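Local coordinates for protein putative sugar ABC transporter (Yersinia enterocolitica subsp. enterocolitica 8081, PDB 5ULB) that probably serves as the periplasmic binding component of a sugar ABC transporter, holding a methylthioribose-like sugar, here 5-Se-methyl-5-selenoribofuranose, in the cleft between its two lobes, at residues A[238-241]-A[242-245]; A[211-214]-A[215-218]. All coordinates share one frame; numbering follows the deposited sequence.

Contact 1: residues A[238-241]-A[242-245]; sequences DISN and QDLQ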
loop_
_atom_site.group_PDB
_atom_site.type_symbol
_atom_site.label_atom_id
_atom_site.label_comp_id
_atom_site.label_asym_id
_atom_site.label_seq_id
_atom_site.Cartn_x
_atom_site.Cartn_y
_atom_site.Cartn_z
ATOM N N ASP A 238 5.737 0.596 -4.942
ATOM C CA ASP A 238 5.785 1.160 -3.597
ATOM C C ASP A 238 6.984 2.048 -3.300
ATOM O O ASP A 238 7.979 1.939 -4.000
ATOM C CB ASP A 238 5.630 0.155 -2.446
ATOM C CG ASP A 238 4.473 -0.767 -2.551
ATOM O OD1 ASP A 238 3.333 -0.290 -2.880
ATOM O OD2 ASP A 238 4.666 -2.006 -2.269
ATOM N N ILE A 239 6.891 2.866 -2.261
ATOM C CA ILE A 239 8.022 3.652 -1.839
ATOM C C ILE A 239 8.014 3.772 -0.338
ATOM O O ILE A 239 7.001 3.634 0.336
ATOM C CB ILE A 239 7.972 5.114 -2.445
ATOM C CG1 ILE A 239 9.291 5.832 -2.452
ATOM C CG2 ILE A 239 6.859 5.947 -1.845
ATOM C CD1 ILE A 239 10.340 5.157 -3.304
ATOM N N SER A 240 9.196 3.996 0.233
ATOM C CA SER A 240 9.418 4.161 1.647
ATOM C C SER A 240 10.720 4.922 1.805
ATOM O O SER A 240 11.512 5.034 0.856
ATOM C CB SER A 240 9.440 2.777 2.380
ATOM O OG SER A 240 10.641 2.121 2.028
ATOM N N ASN A 241 11.036 5.361 3.037
ATOM C CA ASN A 241 12.275 6.073 3.262
ATOM C C ASN A 241 13.437 5.192 2.900
ATOM O O ASN A 241 14.424 5.701 2.298
ATOM C CB ASN A 241 12.390 6.525 4.708
ATOM C CG ASN A 241 11.429 7.614 5.088
ATOM O OD1 ASN A 241 10.796 8.310 4.236
ATOM N ND2 ASN A 241 11.306 7.817 6.413
ATOM N N GLN A 242 13.435 3.937 3.271
ATOM C CA GLN A 242 14.509 3.009 2.937
ATOM C C GLN A 242 14.762 2.947 1.444
ATOM O O GLN A 242 15.883 3.015 0.998
ATOM C CB GLN A 242 14.220 1.592 3.507
ATOM C CG GLN A 242 15.350 0.587 3.250
ATOM C CD GLN A 242 15.100 -0.887 3.688
ATOM O OE1 GLN A 242 14.108 -1.169 4.304
ATOM N NE2 GLN A 242 15.997 -1.785 3.355
ATOM N N ASP A 243 13.693 2.832 0.680
ATOM C CA ASP A 243 13.893 2.670 -0.781
ATOM C C ASP A 243 14.594 3.870 -1.352
ATOM O O ASP A 243 15.417 3.739 -2.261
ATOM C CB ASP A 243 12.486 2.541 -1.511
ATOM C CG ASP A 243 11.633 1.499 -1.037
ATOM O OD1 ASP A 243 12.017 0.570 -0.316
ATOM O OD2 ASP A 243 10.391 1.571 -1.399
ATOM N N LEU A 244 14.183 5.075 -0.903
ATOM C CA LEU A 244 14.852 6.297 -1.384
ATOM C C LEU A 244 16.334 6.270 -1.072
ATOM O O LEU A 244 17.163 6.702 -1.906
ATOM C CB LEU A 244 14.165 7.494 -0.805
ATOM C CG LEU A 244 12.683 7.640 -1.206
ATOM C CD1 LEU A 244 12.009 8.674 -0.375
ATOM C CD2 LEU A 244 12.532 7.997 -2.728
ATOM N N GLN A 245 16.720 5.870 0.123
ATOM C CA GLN A 245 18.161 5.700 0.445
ATOM C C GLN A 245 18.830 4.649 -0.459
ATOM O O GLN A 245 19.933 4.868 -0.921
ATOM C CB GLN A 245 18.328 5.333 1.932
ATOM C CG GLN A 245 17.978 6.418 2.958
ATOM C CD GLN A 245 18.981 7.592 2.958
ATOM O OE1 GLN A 245 18.938 8.481 2.070
ATOM N NE2 GLN A 245 19.978 7.560 3.880
#

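Contact 2: residues A[211-214]-A[215-218]; sequences GTWD and AFTQ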
loop_
_atom_site.group_PDB
_atom_site.type_symbol
_atom_site.label_atom_id
_atom_site.label_comp_id
_atom_site.label_asym_id
_atom_site.label_seq_id
_atom_site.Cartn_x
_atom_site.Cartn_y
_atom_site.Cartn_z
ATOM N N GLY A 211 9.810 -6.204 -8.669
ATOM C CA GLY A 211 9.284 -6.409 -7.334
ATOM C C GLY A 211 7.920 -5.742 -7.188
ATOM O O GLY A 211 7.759 -4.533 -7.332
ATOM N N THR A 212 6.908 -6.602 -6.816
ATOM C CA THR A 212 5.529 -6.124 -6.753
ATOM C C THR A 212 5.145 -5.496 -5.443
ATOM O O THR A 212 4.098 -4.936 -5.316
ATOM C CB THR A 212 4.569 -7.242 -7.068
ATOM O OG1 THR A 212 4.627 -8.263 -6.068
ATOM C CG2 THR A 212 4.798 -7.816 -8.443
ATOM N N TRP A 213 6.101 -5.490 -4.493
ATOM C CA TRP A 213 5.936 -4.873 -3.182
ATOM C C TRP A 213 7.325 -4.485 -2.714
ATOM O O TRP A 213 8.242 -5.292 -2.847
ATOM C CB TRP A 213 5.350 -5.876 -2.179
ATOM C CG TRP A 213 5.217 -5.549 -0.728
ATOM C CD1 TRP A 213 5.094 -4.380 -0.085
ATOM C CD2 TRP A 213 4.952 -6.582 0.262
ATOM N NE1 TRP A 213 4.836 -4.604 1.294
ATOM C CE2 TRP A 213 4.732 -5.942 1.505
ATOM C CE3 TRP A 213 5.018 -7.968 0.216
ATOM C CZ2 TRP A 213 4.475 -6.716 2.653
ATOM C CZ3 TRP A 213 4.717 -8.711 1.364
ATOM C CH2 TRP A 213 4.477 -8.028 2.556
ATOM N N ASP A 214 7.511 -3.302 -2.204
ATOM C CA ASP A 214 8.872 -2.868 -1.895
ATOM C C ASP A 214 9.497 -3.649 -0.728
ATOM O O ASP A 214 10.729 -3.663 -0.619
ATOM C CB ASP A 214 9.048 -1.379 -1.670
ATOM C CG ASP A 214 8.304 -0.757 -0.489
ATOM O OD1 ASP A 214 7.436 -1.438 0.060
ATOM O OD2 ASP A 214 8.695 0.434 -0.193
ATOM N N ALA A 215 8.677 -4.357 0.093
ATOM C CA ALA A 215 9.291 -5.271 1.058
ATOM C C ALA A 215 10.081 -6.335 0.382
ATOM O O ALA A 215 11.160 -6.740 0.866
ATOM C CB ALA A 215 8.188 -5.877 1.953
ATOM N N PHE A 216 9.587 -6.869 -0.722
ATOM C CA PHE A 216 10.336 -7.804 -1.519
ATOM C C PHE A 216 11.542 -7.137 -2.162
ATOM O O PHE A 216 12.649 -7.704 -2.093
ATOM C CB PHE A 216 9.460 -8.424 -2.640
ATOM C CG PHE A 216 8.273 -9.252 -2.210
ATOM C CD1 PHE A 216 8.298 -10.069 -1.097
ATOM C CD2 PHE A 216 7.093 -9.264 -2.970
ATOM C CE1 PHE A 216 7.228 -10.883 -0.785
ATOM C CE2 PHE A 216 6.030 -10.058 -2.665
ATOM C CZ PHE A 216 6.107 -10.871 -1.572
ATOM N N THR A 217 11.373 -5.993 -2.773
ATOM C CA THR A 217 12.450 -5.368 -3.491
ATOM C C THR A 217 13.589 -5.013 -2.539
ATOM O O THR A 217 14.747 -5.158 -2.928
ATOM C CB THR A 217 11.948 -4.117 -4.194
ATOM O OG1 THR A 217 10.745 -4.462 -4.907
ATOM C CG2 THR A 217 12.977 -3.577 -5.169
ATOM N N GLN A 218 13.274 -4.607 -1.297
ATOM C CA GLN A 218 14.341 -4.353 -0.352
ATOM C C GLN A 218 15.190 -5.584 -0.123
ATOM O O GLN A 218 16.443 -5.474 0.017
ATOM C CB GLN A 218 13.725 -3.866 0.955
ATOM C CG GLN A 218 13.171 -2.461 0.931
ATOM C CD GLN A 218 12.173 -2.159 2.032
ATOM O OE1 GLN A 218 11.903 -3.032 2.927
ATOM N NE2 GLN A 218 11.582 -0.981 1.981
#

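Contact 1: residues A[238-241]-A[242-245]
S240 and D243 meet across the first turn of a helix. From the N-cap position the S240 hydroxyl accepts a weak hydrogen bond from the backbone of D243, N to OG 3.4 Å, with the N-H pointing fairly straight at it (161°). OG sits between the backbone N and the carbonyl carbon of S240 (chi1 72°), which turns it over the helix start. The D243 carboxylate folds back toward the cap, its OD2 lying 3.2 Å from S240 N and equally near I239 CA. Behind the cap, L244 N reaches S240 O at 3.2 Å and Q245 N reaches N241 O at 3.2 Å, the opening rungs of the helix. On the apolar side I239 CD1 touches L244 CD2 at 3.6 Å, the two side chains crossing at about a right angle. I239 chi1 (-160°) turns CG1 toward the helix, and the second torsion then brings CD1 to L244. S240 OG is also hydrogen-bonded to D32, D243 OD1 takes the amide of Q218, and N241 OD1 accepts from V307 N. D238 lines the sugar pocket. The turn joins strand 233-237 to helix 241-248, with I239 packed on strand 254-259 and S240 against helices 32-48 and 214-226.

Contact 2: residues A[211-214]-A[215-218]
The carbonyl oxygen of W213, the N-cap residue, is gripped from the first turn of helix 214-226. T217 N gives it the straighter bond, 3.2 Å to W213 O at 159° and in the carbonyl plane. F216 N adds a weak, strongly bent one, 3.0 Å to W213 O. T217 OG1 lies 3.3 Å from W213 O, a weak and unsettled bond, since the hydroxyl is also hydrogen-bonded to S236 OG. One residue on, Q218 N donates to D214 O over 2.8 Å, and the aliphatic part of the Q218 side chain runs past the same oxygen, CG 3.1 Å from D214 O. The D214 and Q218 side chains lie side by side and point the same way; the Q218 amide is engaged by D243 and D32. The W213 indole swings back over the turn because its CG is anti to the backbone N (chi1 173°). A215 CB then sits over one indole face, 3.6 Å from the centroid of the five-membered ring, a CH-pi contact. The benzo edge of the same indole meets the face of F216 in a T-shaped pair, W213 CE3 lying 3.6 Å from F216 CZ and the ring planes 75° apart. W213 NE1 makes a weak hydrogen bond to D31, and M156 touches the indole. T212 and W213 touch the bound selenosugar, so this strand-to-helix turn forms part of the pocket wall, as strand-end loops do in the sugar-binding members of the periplasmic binding protein fold.

How the contacts relate
Both contacts are turns from a strand into a helix, on neighbouring parallel strands, 233-237 and 208-211, of one sheet. Contact 2 is buried throughout, whereas contact 1 is mostly buried but has N241 and Q245 exposed. Their N-cap side chains differ: a serine hydroxyl caps the helix of contact 1, while contact 2 places there a tryptophan whose indole packs on A215 and F216. They meet directly, D238 OD2 accepting from D214 N. D243 OD2 and D214 OD2 lie only 2.4 Å apart, which may mean a proton between them, though so short a distance makes the reading doubtful. To the sugar pocket contact 1 offers a carboxylate, contact 2 an indole.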